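Local atomic coordinates of ORF 37 (Human herpesvirus 8 type M, PDB entry 3FHD), a protein that cuts both double-stranded and single-stranded DNA as an endonuclease and exonuclease, helping to process branched viral DNA intermediates into unit-length genomes for packaging. Residues A[230-241]-A[401-412]; A[163-174]-A[474-482]. All coordinates share one frame; numbering follows the deposited sequence.

Contact 1: residues A[230-241]-A[401-412]. With SO4 (sulfate ion), chain B.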
loop_
_atom_site.group_PDB
_atom_site.type_symbol
_atom_site.label_atom_id
_atom_site.label_comp_id
_atom_site.label_asym_id
_atom_site.label_seq_id
_atom_site.Cartn_x
_atom_site.Cartn_y
_atom_site.Cartn_z
ATOM N N MET A 230 -3.237 4.206 -6.295
ATOM C CA MET A 230 -4.652 4.124 -6.608
ATOM C C MET A 230 -5.440 4.986 -5.640
ATOM O O MET A 230 -5.696 4.550 -4.514
ATOM C CB MET A 230 -5.117 2.679 -6.467
ATOM C CG MET A 230 -4.540 1.829 -7.595
ATOM S SD MET A 230 -4.681 0.042 -7.495
ATOM C CE MET A 230 -4.632 -0.269 -5.771
ATOM N N GLN A 231 -5.849 6.176 -6.091
ATOM C CA GLN A 231 -6.699 7.060 -5.300
ATOM C C GLN A 231 -8.138 6.455 -5.297
ATOM O O GLN A 231 -8.532 5.773 -6.273
ATOM C CB GLN A 231 -6.721 8.450 -5.947
ATOM C CG GLN A 231 -5.331 9.090 -6.107
ATOM C CD GLN A 231 -5.348 10.307 -7.036
ATOM O OE1 GLN A 231 -5.439 11.453 -6.575
ATOM N NE2 GLN A 231 -5.257 10.059 -8.351
ATOM N N SER A 232 -8.909 6.679 -4.239
ATOM C CA SER A 232 -10.345 6.381 -4.251
ATOM C C SER A 232 -11.126 7.314 -5.194
ATOM O O SER A 232 -11.197 8.518 -4.957
ATOM C CB SER A 232 -10.969 6.463 -2.836
ATOM O OG SER A 232 -12.407 6.530 -2.945
ATOM N N PRO A 233 -11.762 6.764 -6.259
ATOM C CA PRO A 233 -12.551 7.656 -7.131
ATOM C C PRO A 233 -13.847 8.139 -6.486
ATOM O O PRO A 233 -14.440 9.110 -6.957
ATOM C CB PRO A 233 -12.837 6.786 -8.366
ATOM C CG PRO A 233 -12.770 5.346 -7.828
ATOM C CD PRO A 233 -11.726 5.377 -6.749
ATOM N N GLN A 234 -14.300 7.472 -5.430
ATOM C CA GLN A 234 -15.583 7.820 -4.840
ATOM C C GLN A 234 -15.465 8.936 -3.804
ATOM O O GLN A 234 -16.388 9.711 -3.657
ATOM C CB GLN A 234 -16.260 6.595 -4.238
ATOM C CG GLN A 234 -16.691 5.534 -5.277
ATOM C CD GLN A 234 -17.748 6.066 -6.241
ATOM O OE1 GLN A 234 -17.534 7.058 -6.953
ATOM N NE2 GLN A 234 -18.892 5.411 -6.267
ATOM N N ASN A 235 -14.302 9.053 -3.154
ATOM C CA ASN A 235 -14.113 10.123 -2.136
ATOM C C ASN A 235 -12.896 11.039 -2.306
ATOM O O ASN A 235 -12.905 12.190 -1.844
ATOM C CB ASN A 235 -14.164 9.527 -0.717
ATOM C CG ASN A 235 -13.171 8.398 -0.518
ATOM O OD1 ASN A 235 -11.960 8.600 -0.601
ATOM N ND2 ASN A 235 -13.687 7.196 -0.254
ATOM N N GLY A 236 -11.851 10.542 -2.956
ATOM C CA GLY A 236 -10.614 11.304 -3.112
ATOM C C GLY A 236 -9.816 11.588 -1.828
ATOM O O GLY A 236 -8.895 12.389 -1.863
ATOM N N ILE A 237 -10.136 10.911 -0.717
ATOM C CA ILE A 237 -9.398 11.105 0.561
ATOM C C ILE A 237 -8.543 9.905 0.958
ATOM O O ILE A 237 -7.604 10.032 1.752
ATOM C CB ILE A 237 -10.327 11.550 1.726
ATOM C CG1 ILE A 237 -11.167 10.378 2.263
ATOM C CG2 ILE A 237 -11.241 12.658 1.287
ATOM C CD1 ILE A 237 -11.856 10.703 3.603
ATOM N N PHE A 238 -8.857 8.745 0.379
ATOM C CA PHE A 238 -8.087 7.521 0.619
ATOM C C PHE A 238 -7.352 7.070 -0.661
ATOM O O PHE A 238 -7.760 7.379 -1.780
ATOM C CB PHE A 238 -8.952 6.349 1.067
ATOM C CG PHE A 238 -9.702 6.558 2.345
ATOM C CD1 PHE A 238 -9.013 6.641 3.557
ATOM C CD2 PHE A 238 -11.133 6.600 2.350
ATOM C CE1 PHE A 238 -9.716 6.800 4.778
ATOM C CE2 PHE A 238 -11.844 6.753 3.576
ATOM C CZ PHE A 238 -11.124 6.874 4.772
ATOM N N GLY A 239 -6.268 6.313 -0.470
ATOM C CA GLY A 239 -5.559 5.710 -1.589
ATOM C C GLY A 239 -4.523 4.715 -1.099
ATOM O O GLY A 239 -4.073 4.783 0.058
ATOM N N VAL A 240 -4.129 3.801 -1.974
ATOM C CA VAL A 240 -3.132 2.794 -1.667
ATOM C C VAL A 240 -2.199 2.537 -2.868
ATOM O O VAL A 240 -2.541 2.837 -4.043
ATOM C CB VAL A 240 -3.760 1.432 -1.237
ATOM C CG1 VAL A 240 -4.774 1.595 -0.086
ATOM C CG2 VAL A 240 -4.454 0.762 -2.391
ATOM N N SER A 241 -1.019 1.992 -2.589
ATOM C CA SER A 241 -0.324 1.273 -3.660
ATOM C C SER A 241 -0.235 -0.187 -3.179
ATOM O O SER A 241 -0.241 -0.452 -1.963
ATOM C CB SER A 241 1.064 1.858 -3.976
ATOM O OG SER A 241 1.867 1.836 -2.819
ATOM N N LEU A 401 -7.356 -1.253 4.457
ATOM C CA LEU A 401 -7.563 -0.189 3.446
ATOM C C LEU A 401 -7.301 -0.623 1.987
ATOM O O LEU A 401 -8.028 -0.209 1.085
ATOM C CB LEU A 401 -6.781 1.091 3.771
ATOM C CG LEU A 401 -7.123 2.315 2.895
ATOM C CD1 LEU A 401 -8.625 2.772 3.089
ATOM C CD2 LEU A 401 -6.152 3.510 3.176
ATOM N N GLN A 402 -6.254 -1.427 1.748
ATOM C CA GLN A 402 -6.002 -1.950 0.422
ATOM C C GLN A 402 -7.190 -2.794 -0.042
ATOM O O GLN A 402 -7.570 -2.706 -1.220
ATOM C CB GLN A 402 -4.712 -2.791 0.343
ATOM C CG GLN A 402 -3.472 -2.053 0.750
ATOM C CD GLN A 402 -2.223 -2.929 0.777
ATOM O OE1 GLN A 402 -2.248 -4.091 0.388
ATOM N NE2 GLN A 402 -1.140 -2.352 1.240
ATOM N N SER A 403 -7.798 -3.587 0.837
ATOM C CA SER A 403 -8.988 -4.326 0.435
ATOM C C SER A 403 -10.156 -3.406 0.003
ATOM O O SER A 403 -10.846 -3.689 -0.970
ATOM C CB SER A 403 -9.490 -5.350 1.518
ATOM O OG SER A 403 -10.093 -4.699 2.636
ATOM N N SER A 404 -10.369 -2.313 0.731
ATOM C CA SER A 404 -11.458 -1.375 0.446
ATOM C C SER A 404 -11.263 -0.700 -0.926
ATOM O O SER A 404 -12.241 -0.572 -1.702
ATOM C CB SER A 404 -11.503 -0.298 1.543
ATOM O OG SER A 404 -11.900 -0.915 2.761
ATOM N N ILE A 405 -10.019 -0.310 -1.225
ATOM C CA ILE A 405 -9.706 0.327 -2.508
ATOM C C ILE A 405 -9.796 -0.671 -3.660
ATOM O O ILE A 405 -10.408 -0.366 -4.687
ATOM C CB ILE A 405 -8.366 1.081 -2.539
ATOM C CG1 ILE A 405 -8.377 2.286 -1.559
ATOM C CG2 ILE A 405 -7.961 1.456 -4.019
ATOM C CD1 ILE A 405 -9.474 3.289 -1.835
ATOM N N VAL A 406 -9.212 -1.855 -3.496
ATOM C CA VAL A 406 -9.358 -2.925 -4.519
ATOM C C VAL A 406 -10.831 -3.239 -4.842
ATOM O O VAL A 406 -11.233 -3.401 -6.005
ATOM C CB VAL A 406 -8.610 -4.229 -4.102
ATOM C CG1 VAL A 406 -8.987 -5.367 -5.039
ATOM C CG2 VAL A 406 -7.118 -4.038 -4.180
ATOM N N GLU A 407 -11.648 -3.394 -3.795
ATOM C CA GLU A 407 -13.064 -3.720 -3.980
ATOM C C GLU A 407 -13.912 -2.597 -4.583
ATOM O O GLU A 407 -14.842 -2.864 -5.354
ATOM C CB GLU A 407 -13.648 -4.276 -2.681
ATOM C CG GLU A 407 -13.118 -5.699 -2.420
ATOM C CD GLU A 407 -13.162 -6.123 -0.961
ATOM O OE1 GLU A 407 -13.937 -5.498 -0.177
ATOM O OE2 GLU A 407 -12.412 -7.081 -0.606
ATOM N N GLU A 408 -13.552 -1.361 -4.261
ATOM C CA GLU A 408 -14.112 -0.155 -4.909
ATOM C C GLU A 408 -13.853 -0.157 -6.427
ATOM O O GLU A 408 -14.790 0.036 -7.200
ATOM C CB GLU A 408 -13.532 1.109 -4.235
ATOM C CG GLU A 408 -14.092 2.496 -4.730
ATOM C CD GLU A 408 -13.393 3.667 -3.992
ATOM O OE1 GLU A 408 -12.695 3.394 -3.010
ATOM O OE2 GLU A 408 -13.525 4.863 -4.370
ATOM N N TYR A 409 -12.609 -0.403 -6.846
ATOM C CA TYR A 409 -12.252 -0.444 -8.275
ATOM C C TYR A 409 -12.973 -1.611 -8.997
ATOM O O TYR A 409 -13.533 -1.432 -10.074
ATOM C CB TYR A 409 -10.734 -0.594 -8.435
ATOM C CG TYR A 409 -9.915 0.694 -8.333
ATOM C CD1 TYR A 409 -9.090 1.095 -9.402
ATOM C CD2 TYR A 409 -9.983 1.521 -7.219
ATOM C CE1 TYR A 409 -8.305 2.275 -9.319
ATOM C CE2 TYR A 409 -9.220 2.734 -7.139
ATOM C CZ TYR A 409 -8.385 3.103 -8.201
ATOM O OH TYR A 409 -7.589 4.253 -8.135
ATOM N N ILE A 410 -12.976 -2.798 -8.396
ATOM C CA ILE A 410 -13.755 -3.932 -8.933
ATOM C C ILE A 410 -15.249 -3.572 -9.102
ATOM O O ILE A 410 -15.891 -4.042 -10.033
ATOM C CB ILE A 410 -13.618 -5.186 -8.016
ATOM C CG1 ILE A 410 -12.229 -5.762 -8.144
ATOM C CG2 ILE A 410 -14.700 -6.286 -8.380
ATOM C CD1 ILE A 410 -11.881 -6.778 -7.060
ATOM N N GLY A 411 -15.787 -2.765 -8.176
ATOM C CA GLY A 411 -17.201 -2.351 -8.169
ATOM C C GLY A 411 -17.513 -1.404 -9.317
ATOM O O GLY A 411 -18.614 -1.443 -9.892
ATOM N N LEU A 412 -16.543 -0.567 -9.667
ATOM C CA LEU A 412 -16.665 0.392 -10.765
ATOM C C LEU A 412 -16.300 -0.177 -12.139
ATOM O O LEU A 412 -16.706 0.395 -13.146
ATOM C CB LEU A 412 -15.835 1.659 -10.494
ATOM C CG LEU A 412 -16.390 2.584 -9.417
ATOM C CD1 LEU A 412 -15.342 3.515 -8.841
ATOM C CD2 LEU A 412 -17.618 3.366 -9.999
HETATM S S SO4 B . 0.737 2.821 0.711
HETATM O O1 SO4 B . 0.763 3.862 1.726
HETATM O O2 SO4 B . 1.444 1.642 1.223
HETATM O O3 SO4 B . -0.660 2.516 0.482
HETATM O O4 SO4 B . 1.265 3.334 -0.527
HETATM O O HOH W 1 -12.291 4.139 -0.003
#

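Contact 2: residues A[163-174]-A[474-482]. With SO4 (sulfate ion), chain B.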
loop_
_atom_site.group_PDB
_atom_site.type_symbol
_atom_site.label_atom_id
_atom_site.label_comp_id
_atom_site.label_asym_id
_atom_site.label_seq_id
_atom_site.Cartn_x
_atom_site.Cartn_y
_atom_site.Cartn_z
ATOM N N GLY A 163 -2.027 14.819 1.237
ATOM C CA GLY A 163 -3.459 15.070 1.419
ATOM C C GLY A 163 -4.314 13.803 1.441
ATOM O O GLY A 163 -5.530 13.861 1.503
ATOM N N ILE A 164 -3.656 12.660 1.386
ATOM C CA ILE A 164 -4.377 11.420 1.290
ATOM C C ILE A 164 -4.049 10.531 2.477
ATOM O O ILE A 164 -2.881 10.441 2.855
ATOM C CB ILE A 164 -3.953 10.645 -0.011
ATOM C CG1 ILE A 164 -4.362 11.423 -1.273
ATOM C CG2 ILE A 164 -4.517 9.244 0.009
ATOM C CD1 ILE A 164 -5.733 11.074 -1.837
ATOM N N ILE A 165 -5.052 9.830 3.017
ATOM C CA ILE A 165 -4.795 8.804 4.015
ATOM C C ILE A 165 -4.498 7.511 3.223
ATOM O O ILE A 165 -5.406 6.924 2.635
ATOM C CB ILE A 165 -5.962 8.601 4.955
ATOM C CG1 ILE A 165 -6.145 9.829 5.890
ATOM C CG2 ILE A 165 -5.714 7.331 5.857
ATOM C CD1 ILE A 165 -7.519 9.855 6.618
ATOM N N SER A 166 -3.216 7.148 3.167
ATOM C CA SER A 166 -2.752 6.000 2.397
ATOM C C SER A 166 -2.741 4.802 3.331
ATOM O O SER A 166 -2.914 4.970 4.532
ATOM C CB SER A 166 -1.351 6.282 1.853
ATOM O OG SER A 166 -0.441 6.506 2.932
ATOM N N SER A 167 -2.540 3.586 2.799
ATOM C CA SER A 167 -2.587 2.414 3.652
ATOM C C SER A 167 -1.510 2.310 4.737
ATOM O O SER A 167 -1.774 1.750 5.786
ATOM C CB SER A 167 -2.687 1.118 2.815
ATOM O OG SER A 167 -1.413 0.774 2.271
ATOM N N SER A 168 -0.339 2.884 4.511
ATOM C CA SER A 168 0.720 2.982 5.525
ATOM C C SER A 168 0.384 3.962 6.670
ATOM O O SER A 168 1.039 3.934 7.703
ATOM C CB SER A 168 2.031 3.448 4.837
ATOM O OG SER A 168 1.848 4.750 4.307
ATOM N N LYS A 169 -0.607 4.834 6.461
ATOM C CA LYS A 169 -1.063 5.813 7.471
ATOM C C LYS A 169 -2.443 5.453 8.034
ATOM O O LYS A 169 -2.955 6.141 8.911
ATOM C CB LYS A 169 -1.175 7.207 6.861
ATOM C CG LYS A 169 0.192 7.854 6.537
ATOM C CD LYS A 169 -0.022 9.218 5.954
ATOM C CE LYS A 169 1.185 9.636 5.172
ATOM N NZ LYS A 169 1.221 11.122 5.103
ATOM N N PHE A 170 -3.050 4.382 7.558
ATOM C CA PHE A 170 -4.451 4.109 7.965
ATOM C C PHE A 170 -4.647 3.806 9.481
ATOM O O PHE A 170 -5.572 4.323 10.123
ATOM C CB PHE A 170 -5.102 3.054 7.050
ATOM C CG PHE A 170 -6.588 2.901 7.293
ATOM C CD1 PHE A 170 -7.465 3.906 6.910
ATOM C CD2 PHE A 170 -7.085 1.777 7.925
ATOM C CE1 PHE A 170 -8.861 3.788 7.158
ATOM C CE2 PHE A 170 -8.475 1.627 8.181
ATOM C CZ PHE A 170 -9.366 2.640 7.799
ATOM N N HIS A 171 -3.788 2.971 10.055
ATOM C CA HIS A 171 -3.819 2.730 11.487
ATOM C C HIS A 171 -3.683 4.045 12.293
ATOM O O HIS A 171 -4.479 4.279 13.216
ATOM C CB HIS A 171 -2.753 1.704 11.906
ATOM C CG HIS A 171 -2.727 1.443 13.387
ATOM N ND1 HIS A 171 -1.771 1.979 14.220
ATOM C CD2 HIS A 171 -3.553 0.719 14.176
ATOM C CE1 HIS A 171 -2.014 1.600 15.467
ATOM N NE2 HIS A 171 -3.089 0.836 15.466
ATOM N N TRP A 172 -2.720 4.891 11.915
ATOM C CA TRP A 172 -2.474 6.199 12.568
ATOM C C TRP A 172 -3.761 7.068 12.496
ATOM O O TRP A 172 -4.185 7.660 13.515
ATOM C CB TRP A 172 -1.239 6.888 11.951
ATOM C CG TRP A 172 -1.151 8.336 12.257
ATOM C CD1 TRP A 172 -0.615 8.918 13.382
ATOM C CD2 TRP A 172 -1.662 9.393 11.450
ATOM N NE1 TRP A 172 -0.786 10.296 13.326
ATOM C CE2 TRP A 172 -1.409 10.605 12.138
ATOM C CE3 TRP A 172 -2.333 9.433 10.203
ATOM C CZ2 TRP A 172 -1.772 11.840 11.613
ATOM C CZ3 TRP A 172 -2.679 10.668 9.672
ATOM C CH2 TRP A 172 -2.423 11.855 10.405
ATOM N N ALA A 173 -4.403 7.098 11.317
ATOM C CA ALA A 173 -5.599 7.959 11.086
ATOM C C ALA A 173 -6.800 7.493 11.926
ATOM O O ALA A 173 -7.685 8.283 12.269
ATOM C CB ALA A 173 -5.963 8.031 9.573
ATOM N N VAL A 174 -6.840 6.201 12.252
ATOM C CA VAL A 174 -7.940 5.685 13.071
ATOM C C VAL A 174 -7.606 5.725 14.579
ATOM O O VAL A 174 -8.422 6.161 15.403
ATOM C CB VAL A 174 -8.333 4.240 12.654
ATOM C CG1 VAL A 174 -9.310 3.644 13.702
ATOM C CG2 VAL A 174 -8.997 4.236 11.287
ATOM N N LEU A 474 -14.315 1.662 10.803
ATOM C CA LEU A 474 -12.937 2.197 10.753
ATOM C C LEU A 474 -12.790 3.242 9.643
ATOM O O LEU A 474 -12.174 4.315 9.850
ATOM C CB LEU A 474 -11.920 1.046 10.610
ATOM C CG LEU A 474 -11.892 0.057 11.776
ATOM C CD1 LEU A 474 -10.940 -1.120 11.469
ATOM C CD2 LEU A 474 -11.453 0.740 13.103
ATOM N N LEU A 475 -13.375 2.972 8.469
ATOM C CA LEU A 475 -13.306 3.954 7.344
ATOM C C LEU A 475 -14.073 5.229 7.726
ATOM O O LEU A 475 -13.611 6.337 7.441
ATOM C CB LEU A 475 -13.878 3.377 6.036
ATOM C CG LEU A 475 -13.118 2.246 5.331
ATOM C CD1 LEU A 475 -14.043 1.530 4.267
ATOM C CD2 LEU A 475 -11.817 2.778 4.699
ATOM N N HIS A 476 -15.213 5.085 8.407
ATOM C CA HIS A 476 -15.951 6.261 8.883
ATOM C C HIS A 476 -15.112 7.140 9.868
ATOM O O HIS A 476 -15.101 8.361 9.766
ATOM C CB HIS A 476 -17.287 5.852 9.531
ATOM C CG HIS A 476 -17.995 6.988 10.193
ATOM N ND1 HIS A 476 -18.739 7.906 9.483
ATOM C CD2 HIS A 476 -18.032 7.386 11.485
ATOM C CE1 HIS A 476 -19.240 8.799 10.321
ATOM N NE2 HIS A 476 -18.829 8.503 11.542
ATOM N N GLN A 477 -14.452 6.512 10.835
ATOM C CA GLN A 477 -13.603 7.246 11.805
ATOM C C GLN A 477 -12.460 7.969 11.090
ATOM O O GLN A 477 -12.158 9.152 11.371
ATOM C CB GLN A 477 -13.068 6.262 12.843
ATOM C CG GLN A 477 -14.257 5.579 13.595
ATOM C CD GLN A 477 -13.835 4.718 14.760
ATOM O OE1 GLN A 477 -12.643 4.585 15.063
ATOM N NE2 GLN A 477 -14.823 4.170 15.468
ATOM N N ALA A 478 -11.827 7.271 10.155
ATOM C CA ALA A 478 -10.728 7.865 9.387
ATOM C C ALA A 478 -11.223 9.026 8.518
ATOM O O ALA A 478 -10.547 10.039 8.412
ATOM C CB ALA A 478 -10.028 6.782 8.512
ATOM N N ALA A 479 -12.413 8.893 7.903
ATOM C CA ALA A 479 -12.948 9.976 7.063
ATOM C C ALA A 479 -13.319 11.207 7.899
ATOM O O ALA A 479 -13.130 12.343 7.448
ATOM C CB ALA A 479 -14.143 9.519 6.264
ATOM N N ASN A 480 -13.877 10.980 9.088
ATOM C CA ASN A 480 -14.163 12.062 10.036
ATOM C C ASN A 480 -12.881 12.810 10.421
ATOM O O ASN A 480 -12.876 14.031 10.447
ATOM C CB ASN A 480 -14.883 11.525 11.281
ATOM C CG ASN A 480 -16.396 11.497 11.111
ATOM O OD1 ASN A 480 -16.931 11.872 10.055
ATOM N ND2 ASN A 480 -17.094 11.083 12.159
ATOM N N PHE A 481 -11.800 12.070 10.693
ATOM C CA PHE A 481 -10.518 12.675 11.045
ATOM C C PHE A 481 -9.960 13.458 9.830
ATOM O O PHE A 481 -9.469 14.553 10.013
ATOM C CB PHE A 481 -9.523 11.618 11.560
ATOM C CG PHE A 481 -8.100 12.123 11.753
ATOM C CD1 PHE A 481 -7.809 13.149 12.656
ATOM C CD2 PHE A 481 -7.062 11.528 11.053
ATOM C CE1 PHE A 481 -6.467 13.612 12.830
ATOM C CE2 PHE A 481 -5.757 11.944 11.196
ATOM C CZ PHE A 481 -5.441 13.003 12.109
ATOM N N TRP A 482 -10.057 12.906 8.615
ATOM C CA TRP A 482 -9.710 13.669 7.396
ATOM C C TRP A 482 -10.468 15.024 7.305
ATOM O O TRP A 482 -9.869 16.077 7.040
ATOM C CB TRP A 482 -9.928 12.834 6.125
ATOM C CG TRP A 482 -9.262 13.447 4.916
ATOM C CD1 TRP A 482 -8.031 13.125 4.420
ATOM C CD2 TRP A 482 -9.759 14.519 4.098
ATOM N NE1 TRP A 482 -7.742 13.906 3.315
ATOM C CE2 TRP A 482 -8.794 14.749 3.078
ATOM C CE3 TRP A 482 -10.937 15.277 4.101
ATOM C CZ2 TRP A 482 -8.946 15.740 2.110
ATOM C CZ3 TRP A 482 -11.115 16.244 3.110
ATOM C CH2 TRP A 482 -10.116 16.470 2.126
HETATM S S SO4 B . 0.737 2.821 0.711
HETATM O O1 SO4 B . 0.763 3.862 1.726
HETATM O O2 SO4 B . 1.444 1.642 1.223
HETATM O O3 SO4 B . -0.660 2.516 0.482
HETATM O O4 SO4 B . 1.265 3.334 -0.527
#

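Contact 1: residues A[230-241]-A[401-412]
Glu408 reaches from its helix into the 232-235 turn, and its OE2 accepts two bonds there: a very short one from Ser232 OG (2.5 Å) and one from the backbone N of Gln234 (2.9 Å), which meets OE2 nearly along the C-O axis. With CG anti to the backbone N (chi1 -176°) and the chain extended, the carboxylate is carried straight out to the turn; OE1 accepts a hydrogen bond from a water. The turn is braced from within, Ser232 OG accepting from Asn235 N in an ST motif while Asn235 OD1 accepts from Ile237 N and Phe238 N, an Asx turn and Asx motif; Asn235 ND2 is hydrogen-bonded to Asn503 OD1. At the next residue, Tyr409 OH donates to Gln231 O at 2.6 Å, the acceptor lying at the ring edge. Met230 CB packs 3.7 Å from Tyr409 CZ, and Met230 SD stands above the ring face, 4.9 Å from the centroid, a distant Met-aromatic contact. Pro233 CD touches CE2 of the same ring, while Pro233 CG presses tightly on Leu412 CD1. Toward the start of the helix the contact turns apolar: Ile405 runs past Val240 in the opposite direction, with CB 3.9 Å from Val240 CG2, and its CD1 reaches Ser232 CB. Leu401 CD1 lies against Phe238 CD1, and Leu401 CG meets Val240 CG1. Gln402 NE2 donates to Glu266, a magnesium ligand, and Ser241 N and OG hold a sulfate. Helix segment 401-412 crosses strand 238-240 at 96°, axes 8.0 Å apart, over the hairpin this strand forms with 230-231; helix 134-147 touches Met230 through Glu145 and Tyr409 through Cys141, and helix 468-489 packs on Leu401.

Contact 2: residues A[163-174]-A[474-482]
Trp482 NE1 donates to Gly163 O (2.9 Å) in a nearly straight bond, joining helix 468-489 to the strand-loop-helix unit 163-174 of the PD-(D/E)XK nuclease. The oxygen lies in the indole plane, whereas the donor stands above the carbonyl plane, away from a lone pair. Ile165 CD1 rests against Trp482 CB (3.9 Å) and Ala478 O (3.5 Å), at the edge of the indole. Ala478 brings a small methyl group to the helix crossing, where its CB meets Phe170 CE1 and Val174 CG2. The Phe170 ring swings across because its CG is anti to the backbone N (chi1 -171°); its CZ touches Leu475 CD2, the two side chains meeting at about a right angle. Val174 CG1 meets Leu474 CD2 and Gln477 OE1, while CG2 also lies on Leu474 O. Around this centre, strand 238-240 positions the first shell: Phe238 touches Ile165, Phe170 and Ala478, while backbone bonds from Ile165 to Ile237 and Gly239 fix the strand edge. Helix segments 170-174 and 474-482 cross at 75°, with axes 8.9 Å apart. At the far side of the loop, Ser167 and Ser168 bind a sulfate through backbone N and OG atoms, with Arg161 as a further ligand. Trp172, whose NE1 donates to Asn178 O, forms an offset edge-to-face pair with Phe481: the edge of Phe481 points toward the face of the Trp172 six-membered ring, planes at 74° and Phe481 CE2 3.4 Å from Trp172 CH2.

From the N terminus, segment 163-174 comes first and waits some 300 residues for helix 468-489, so contact 2 closes the longer loop. Within it lies contact 1, where the 230-241 hairpin meets helix 394-412 after about 160 residues; the two are nested and do not cross. They join in the three-stranded sheet, where strand 165-166 of contact 2 runs parallel to strand 238-240 of contact 1, which in turn pairs antiparallel with 230-231. Both also reach one sulfate. Helices 394-412 and 468-489, which touch each other as well, thereby share this small sheet close to the magnesium site.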